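Oxidored_FMN domain-containing protein ([Pseudomonas] geniculata N1, PDB 6L6J) acts as a 6-hydroxypseudooxynicotine amine oxidase, a flavoprotein oxidoreductase that carries FMN and a [4Fe-4S] cluster and binds ADP. Local coordinates at residues Gln278-Lys286 / Gln308-Leu316; Met1-Phe10 / Lys332-Asp340. All coordinates share one frame; numbering follows the deposited sequence.

Contact 1: residues Gln278-Lys286 / Gln308-Leu316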
# COMPACT_ATOMS: atom_id res chain seq x y z
N GLN A 278 -10.01 -1.61 -13.04
CA GLN A 278 -11.40 -1.75 -12.53
C GLN A 278 -12.39 -1.28 -13.60
O GLN A 278 -13.61 -1.54 -13.44
CB GLN A 278 -11.64 -0.95 -11.26
CG GLN A 278 -10.66 -1.25 -10.14
CD GLN A 278 -11.27 -1.00 -8.77
OE1 GLN A 278 -12.39 -0.53 -8.65
NE2 GLN A 278 -10.53 -1.31 -7.72
N GLU A 279 -11.89 -0.65 -14.67
CA GLU A 279 -12.77 0.03 -15.66
C GLU A 279 -13.86 -0.95 -16.08
O GLU A 279 -15.03 -0.66 -15.87
CB GLU A 279 -11.99 0.58 -16.85
CG GLU A 279 -12.88 0.84 -18.04
CD GLU A 279 -12.29 1.70 -19.14
OE1 GLU A 279 -11.21 2.31 -18.91
OE2 GLU A 279 -12.94 1.74 -20.23
N PRO A 280 -13.51 -2.12 -16.67
CA PRO A 280 -14.51 -3.10 -17.13
C PRO A 280 -15.62 -3.40 -16.12
O PRO A 280 -16.69 -3.66 -16.57
CB PRO A 280 -13.72 -4.40 -17.34
CG PRO A 280 -12.35 -4.11 -16.72
CD PRO A 280 -12.14 -2.62 -16.90
N PHE A 281 -15.34 -3.35 -14.82
CA PHE A 281 -16.27 -3.73 -13.72
C PHE A 281 -17.23 -2.59 -13.36
O PHE A 281 -18.39 -2.93 -12.98
CB PHE A 281 -15.50 -4.13 -12.47
CG PHE A 281 -14.61 -5.34 -12.62
CD1 PHE A 281 -15.13 -6.62 -12.48
CD2 PHE A 281 -13.25 -5.19 -12.88
CE1 PHE A 281 -14.31 -7.73 -12.61
CE2 PHE A 281 -12.43 -6.31 -13.01
CZ PHE A 281 -12.97 -7.58 -12.89
N ILE A 282 -16.79 -1.32 -13.48
CA ILE A 282 -17.58 -0.11 -13.06
C ILE A 282 -18.08 0.67 -14.28
O ILE A 282 -18.90 1.57 -14.06
CB ILE A 282 -16.81 0.80 -12.06
CG1 ILE A 282 -15.46 1.30 -12.60
CG2 ILE A 282 -16.63 0.11 -10.72
CD1 ILE A 282 -15.57 2.26 -13.78
N ASP A 283 -17.60 0.35 -15.48
CA ASP A 283 -17.96 0.92 -16.82
C ASP A 283 -19.46 1.17 -16.94
O ASP A 283 -19.85 2.14 -17.58
CB ASP A 283 -17.63 -0.07 -17.96
CG ASP A 283 -16.79 0.48 -19.09
OD1 ASP A 283 -16.16 1.57 -18.90
OD2 ASP A 283 -16.72 -0.19 -20.15
N PHE A 284 -20.27 0.25 -16.41
CA PHE A 284 -21.75 0.23 -16.59
C PHE A 284 -22.43 1.29 -15.71
O PHE A 284 -23.57 1.69 -16.01
CB PHE A 284 -22.31 -1.16 -16.27
CG PHE A 284 -22.47 -1.43 -14.79
CD1 PHE A 284 -21.39 -1.90 -14.03
CD2 PHE A 284 -23.68 -1.23 -14.16
CE1 PHE A 284 -21.53 -2.19 -12.68
CE2 PHE A 284 -23.82 -1.50 -12.81
CZ PHE A 284 -22.75 -1.99 -12.07
N VAL A 285 -21.78 1.69 -14.62
CA VAL A 285 -22.41 2.51 -13.55
C VAL A 285 -22.95 3.83 -14.13
O VAL A 285 -24.08 4.16 -13.79
CB VAL A 285 -21.44 2.75 -12.37
CG1 VAL A 285 -22.04 3.68 -11.32
CG2 VAL A 285 -21.02 1.44 -11.72
N LYS A 286 -22.18 4.53 -14.97
CA LYS A 286 -22.60 5.86 -15.52
C LYS A 286 -23.77 5.73 -16.50
O LYS A 286 -24.49 6.71 -16.67
CB LYS A 286 -21.43 6.63 -16.14
CG LYS A 286 -20.74 7.57 -15.16
CD LYS A 286 -19.78 8.56 -15.79
CE LYS A 286 -20.47 9.67 -16.55
NZ LYS A 286 -21.46 10.38 -15.71
N GLN A 308 -10.48 8.86 -18.82
CA GLN A 308 -11.53 8.23 -17.98
C GLN A 308 -12.78 9.11 -18.04
O GLN A 308 -13.89 8.54 -18.09
CB GLN A 308 -11.01 8.02 -16.55
CG GLN A 308 -10.04 6.85 -16.41
CD GLN A 308 -10.74 5.52 -16.51
OE1 GLN A 308 -11.78 5.31 -15.91
NE2 GLN A 308 -10.20 4.63 -17.29
N ILE A 309 -12.59 10.44 -18.04
CA ILE A 309 -13.68 11.47 -18.00
C ILE A 309 -14.32 11.64 -19.39
O ILE A 309 -15.56 11.52 -19.51
CB ILE A 309 -13.18 12.84 -17.48
CG1 ILE A 309 -12.33 12.74 -16.19
CG2 ILE A 309 -14.36 13.79 -17.32
CD1 ILE A 309 -13.06 12.18 -14.98
N ARG A 310 -13.50 11.92 -20.39
CA ARG A 310 -13.91 12.16 -21.80
C ARG A 310 -14.74 10.97 -22.31
O ARG A 310 -15.76 11.23 -22.93
CB ARG A 310 -12.69 12.34 -22.73
CG ARG A 310 -11.80 13.54 -22.42
CD ARG A 310 -12.25 14.84 -23.06
NE ARG A 310 -11.22 15.87 -22.91
CZ ARG A 310 -11.43 17.19 -22.85
NH1 ARG A 310 -12.65 17.70 -22.92
NH2 ARG A 310 -10.38 18.00 -22.71
N ARG A 311 -14.33 9.73 -22.03
CA ARG A 311 -14.98 8.49 -22.54
C ARG A 311 -16.13 8.06 -21.61
O ARG A 311 -16.75 7.02 -21.87
CB ARG A 311 -13.95 7.37 -22.72
CG ARG A 311 -12.82 7.73 -23.68
CD ARG A 311 -11.60 6.84 -23.57
NE ARG A 311 -11.97 5.54 -23.02
CZ ARG A 311 -11.56 5.01 -21.87
NH1 ARG A 311 -10.67 5.61 -21.10
NH2 ARG A 311 -12.03 3.83 -21.51
N GLY A 312 -16.43 8.86 -20.58
CA GLY A 312 -17.66 8.75 -19.77
C GLY A 312 -17.64 7.57 -18.80
O GLY A 312 -18.73 7.05 -18.43
N VAL A 313 -16.45 7.15 -18.38
CA VAL A 313 -16.30 6.04 -17.39
C VAL A 313 -16.59 6.59 -15.98
O VAL A 313 -17.40 5.95 -15.26
CB VAL A 313 -14.90 5.41 -17.47
CG1 VAL A 313 -14.77 4.24 -16.52
CG2 VAL A 313 -14.56 5.00 -18.89
N LEU A 314 -15.99 7.74 -15.65
CA LEU A 314 -16.08 8.40 -14.33
C LEU A 314 -16.41 9.89 -14.46
O LEU A 314 -16.13 10.48 -15.52
CB LEU A 314 -14.72 8.23 -13.62
CG LEU A 314 -14.22 6.80 -13.44
CD1 LEU A 314 -12.83 6.78 -12.83
CD2 LEU A 314 -15.18 6.00 -12.58
N ASP A 315 -16.93 10.49 -13.39
CA ASP A 315 -17.01 11.97 -13.23
C ASP A 315 -15.82 12.42 -12.40
O ASP A 315 -15.32 13.52 -12.65
CB ASP A 315 -18.34 12.37 -12.61
CG ASP A 315 -19.50 11.91 -13.47
OD1 ASP A 315 -19.62 12.44 -14.59
OD2 ASP A 315 -20.22 10.96 -13.02
N LEU A 316 -15.38 11.57 -11.46
CA LEU A 316 -14.31 11.90 -10.49
C LEU A 316 -13.20 10.85 -10.53
O LEU A 316 -13.51 9.65 -10.51
CB LEU A 316 -14.95 12.01 -9.10
CG LEU A 316 -15.89 13.19 -8.93
CD1 LEU A 316 -16.74 13.04 -7.68
CD2 LEU A 316 -15.11 14.50 -8.88
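The guanidinium of Arg311 meets the carboxylate of Glu279 at its edge, the planes 25° apart. Arg311 NH2 gives an almost straight bond to the syn lone pair of Glu279 OE1 (3.1 Å, 173°) and forms a salt bridge to Glu279 OE2 at 2.6 Å. Gln308 NE2 comes to the same OE1 from above the carboxylate plane, at 3.0 Å. With CG anti to the backbone N (chi1 161°) and the chain extended, Glu279 reaches both donors. A leucine here would probably leave Arg311 without this charge partner and free the Gln308 amide to turn.

Between the two salt bridges, Ile282 CD1 packs on Val313 CG1 at 3.5 Å and on Leu314 CD2. At the other end the Lys286 chain passes Gly312 O and bends, bringing NZ to the syn lone pair of Asp315 OD1 at 3.0 Å, with a weak bond to OD2. Asp315 OD2 also takes the backbone N of Val293.

The contact joins 278-286, after strand 255-261 of the TIM barrel, to the end of helix 302-310, closed by Gly312 in a Schellman motif, and to strand 316-319. Each segment gives one acid and one base, an arrangement likely to fix how the two lie together.

Contact 2: residues Met1-Phe10 / Lys332-Asp340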
# COMPACT_ATOMS: atom_id res chain seq x y z
N MET A 1 0.84 28.27 -16.89
CA MET A 1 1.82 27.15 -16.72
C MET A 1 1.14 25.80 -17.03
O MET A 1 1.78 24.98 -17.69
CB MET A 1 2.43 27.15 -15.31
CG MET A 1 3.67 28.05 -15.15
SD MET A 1 5.17 27.41 -16.00
CE MET A 1 6.49 28.31 -15.19
N ARG A 2 -0.12 25.60 -16.61
CA ARG A 2 -0.92 24.34 -16.82
C ARG A 2 -1.25 24.13 -18.30
O ARG A 2 -1.96 24.98 -18.86
CB ARG A 2 -2.25 24.40 -16.06
CG ARG A 2 -3.16 23.20 -16.27
CD ARG A 2 -4.64 23.58 -16.18
NE ARG A 2 -5.04 24.02 -14.85
CZ ARG A 2 -6.22 24.56 -14.53
NH1 ARG A 2 -7.16 24.75 -15.44
NH2 ARG A 2 -6.45 24.88 -13.28
N ASP A 3 -0.82 23.00 -18.87
CA ASP A 3 -1.24 22.53 -20.22
C ASP A 3 -2.76 22.40 -20.25
O ASP A 3 -3.34 21.77 -19.37
CB ASP A 3 -0.52 21.23 -20.57
CG ASP A 3 0.96 21.42 -20.85
OD1 ASP A 3 1.29 21.88 -21.96
OD2 ASP A 3 1.77 21.12 -19.95
N PRO A 4 -3.48 23.03 -21.22
CA PRO A 4 -4.94 23.10 -21.18
C PRO A 4 -5.66 21.77 -21.45
O PRO A 4 -6.86 21.74 -21.25
CB PRO A 4 -5.33 24.10 -22.29
CG PRO A 4 -4.04 24.80 -22.63
CD PRO A 4 -2.94 23.80 -22.35
N ARG A 5 -4.94 20.72 -21.86
CA ARG A 5 -5.50 19.34 -22.00
C ARG A 5 -6.01 18.86 -20.62
O ARG A 5 -6.92 18.02 -20.59
CB ARG A 5 -4.51 18.38 -22.67
CG ARG A 5 -3.30 17.96 -21.83
CD ARG A 5 -2.21 17.24 -22.63
NE ARG A 5 -1.15 18.13 -23.12
CZ ARG A 5 0.17 17.98 -22.90
NH1 ARG A 5 0.64 16.97 -22.19
NH2 ARG A 5 1.02 18.85 -23.39
N TYR A 6 -5.49 19.43 -19.52
CA TYR A 6 -5.87 19.03 -18.14
C TYR A 6 -6.91 19.98 -17.55
O TYR A 6 -7.35 19.68 -16.41
CB TYR A 6 -4.63 18.89 -17.27
CG TYR A 6 -3.59 18.02 -17.92
CD1 TYR A 6 -3.88 16.71 -18.27
CD2 TYR A 6 -2.33 18.51 -18.21
CE1 TYR A 6 -2.94 15.92 -18.91
CE2 TYR A 6 -1.37 17.73 -18.84
CZ TYR A 6 -1.68 16.43 -19.21
OH TYR A 6 -0.73 15.66 -19.83
N ASP A 7 -7.32 21.03 -18.28
CA ASP A 7 -8.34 22.00 -17.78
C ASP A 7 -9.52 21.23 -17.17
O ASP A 7 -10.00 21.64 -16.09
CB ASP A 7 -8.83 22.94 -18.90
CG ASP A 7 -7.89 24.08 -19.28
OD1 ASP A 7 -6.83 24.22 -18.67
OD2 ASP A 7 -8.23 24.83 -20.22
N ILE A 8 -9.97 20.15 -17.84
CA ILE A 8 -11.17 19.33 -17.49
C ILE A 8 -11.03 18.69 -16.09
O ILE A 8 -12.06 18.52 -15.38
CB ILE A 8 -11.43 18.25 -18.57
CG1 ILE A 8 -12.62 17.36 -18.20
CG2 ILE A 8 -10.18 17.41 -18.83
CD1 ILE A 8 -13.40 16.87 -19.39
N LEU A 9 -9.80 18.36 -15.69
CA LEU A 9 -9.54 17.75 -14.35
C LEU A 9 -9.81 18.75 -13.22
O LEU A 9 -10.00 18.26 -12.08
CB LEU A 9 -8.07 17.31 -14.30
CG LEU A 9 -7.69 16.16 -15.20
CD1 LEU A 9 -6.32 15.65 -14.80
CD2 LEU A 9 -8.73 15.05 -15.15
N PHE A 10 -9.84 20.06 -13.51
CA PHE A 10 -9.97 21.17 -12.52
C PHE A 10 -11.35 21.83 -12.57
O PHE A 10 -11.56 22.79 -11.83
CB PHE A 10 -8.88 22.21 -12.76
CG PHE A 10 -7.51 21.67 -12.43
CD1 PHE A 10 -7.05 21.66 -11.12
CD2 PHE A 10 -6.72 21.09 -13.42
CE1 PHE A 10 -5.80 21.13 -10.81
CE2 PHE A 10 -5.47 20.57 -13.12
CZ PHE A 10 -5.01 20.58 -11.82
N LYS A 332 0.77 19.85 -8.96
CA LYS A 332 1.86 19.75 -9.96
C LYS A 332 1.28 19.81 -11.39
O LYS A 332 1.86 20.52 -12.24
CB LYS A 332 2.68 18.49 -9.71
CG LYS A 332 3.12 18.32 -8.27
CD LYS A 332 4.44 17.64 -8.11
CE LYS A 332 4.55 16.96 -6.76
NZ LYS A 332 5.81 16.20 -6.61
N ILE A 333 0.20 19.08 -11.67
CA ILE A 333 -0.54 19.14 -12.97
C ILE A 333 -0.91 20.61 -13.19
O ILE A 333 -0.53 21.20 -14.24
CB ILE A 333 -1.78 18.23 -12.98
CG1 ILE A 333 -1.41 16.75 -12.92
CG2 ILE A 333 -2.68 18.53 -14.18
CD1 ILE A 333 -2.58 15.83 -12.59
N ASP A 334 -1.55 21.21 -12.18
CA ASP A 334 -2.02 22.63 -12.19
C ASP A 334 -0.87 23.62 -12.46
O ASP A 334 -1.16 24.71 -12.93
CB ASP A 334 -2.72 22.97 -10.88
CG ASP A 334 -3.67 24.14 -10.98
OD1 ASP A 334 -4.13 24.46 -12.12
OD2 ASP A 334 -3.95 24.73 -9.93
N ALA A 335 0.38 23.26 -12.19
CA ALA A 335 1.57 24.11 -12.43
C ALA A 335 2.30 23.71 -13.73
O ALA A 335 3.41 24.26 -13.96
CB ALA A 335 2.49 23.99 -11.25
N GLY A 336 1.73 22.80 -14.54
CA GLY A 336 2.41 22.22 -15.72
C GLY A 336 3.61 21.35 -15.33
O GLY A 336 4.53 21.19 -16.15
N LEU A 337 3.60 20.77 -14.13
CA LEU A 337 4.76 20.02 -13.57
C LEU A 337 4.44 18.53 -13.38
O LEU A 337 5.02 17.92 -12.46
CB LEU A 337 5.18 20.71 -12.27
CG LEU A 337 5.70 22.15 -12.42
CD1 LEU A 337 6.37 22.64 -11.14
CD2 LEU A 337 6.67 22.26 -13.59
N GLN A 338 3.61 17.96 -14.27
CA GLN A 338 3.22 16.52 -14.32
C GLN A 338 4.46 15.63 -14.49
O GLN A 338 4.43 14.47 -14.01
CB GLN A 338 2.22 16.26 -15.44
CG GLN A 338 2.68 16.70 -16.84
CD GLN A 338 2.10 18.02 -17.26
OE1 GLN A 338 1.91 18.93 -16.45
NE2 GLN A 338 1.78 18.12 -18.54
N ASP A 339 5.53 16.13 -15.09
CA ASP A 339 6.82 15.38 -15.19
C ASP A 339 7.35 15.02 -13.79
O ASP A 339 7.99 13.95 -13.68
CB ASP A 339 7.89 16.17 -15.97
CG ASP A 339 7.75 16.03 -17.48
OD1 ASP A 339 7.81 14.88 -17.96
OD2 ASP A 339 7.56 17.07 -18.17
N ASP A 340 7.07 15.86 -12.78
CA ASP A 340 7.59 15.74 -11.39
C ASP A 340 6.67 14.89 -10.51
O ASP A 340 6.95 14.81 -9.31
CB ASP A 340 7.74 17.12 -10.73
CG ASP A 340 8.65 18.09 -11.46
OD1 ASP A 340 9.51 17.61 -12.24
OD2 ASP A 340 8.49 19.32 -11.24
O HOH W 1 -0.43 20.58 -16.82
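Arg2 spends two nitrogens on one oxygen of Asp334, and the Phe10 ring lies against that same oxygen. Arg2 NE (2.9 Å) reaches Asp334 OD1 nearly along the C-O axis, and NH2 (2.6 Å) from the syn side, out of the carboxylate plane. OD1 sits over the centre of one Phe10 face, 3.9 Å above it, with ring and carboxylate stacked 26° apart. Asp334 holds CG anti to the backbone N (chi1 -158°), which lays the carboxylate over Phe10; its CB lies 3.4 Å from Phe10 CZ. Arg2 NH1 also bonds Asp7 OD1, which makes a salt-bridge network of the three.

Helix 329-334 ends here in a Schellman motif, with Gly336 at C-prime. Gly336 CA makes a CA-H...O contact with Met1 O, though Met1 is poorly ordered. The 3-10 segment 4-9 packs against this helix end. Ile333 CG2 touches the Phe10 ring at its edge (CE2, 3.6 Å) and also Tyr6 CB.

Gln338 NE2 meets the Tyr6 ring at its edge and gives a weak bond to Asp3 OD2. A water donates to Ile333 O (2.7 Å) and to Gln338 OE1 (2.9 Å) and accepts a weak bond from Asp3 N, linking the two segments.

In the fold
The chain starts in contact 2: residues 1-10 lie just before strand 13-15. It then builds the eight-stranded barrel, from strand 24-26 onward. Past strand 255-261 it reaches 278-286, the first half of contact 1. Strand 293-296 and helix 302-310 follow, and 308-316 closes this short loop as the chain enters strand 316-319. Residues 332-340 then return to the N terminus and close a loop of more than 300 residues. Contact 1 is nested inside it. The centres lie about 21 Å apart, yet the contacts touch: Ile8 packs on Ile309 and Arg310. Helix 302-310 therefore meets the N-terminal segment as well as 278-286. The cluster ligands Cys344 and Cys347 follow soon after contact 2.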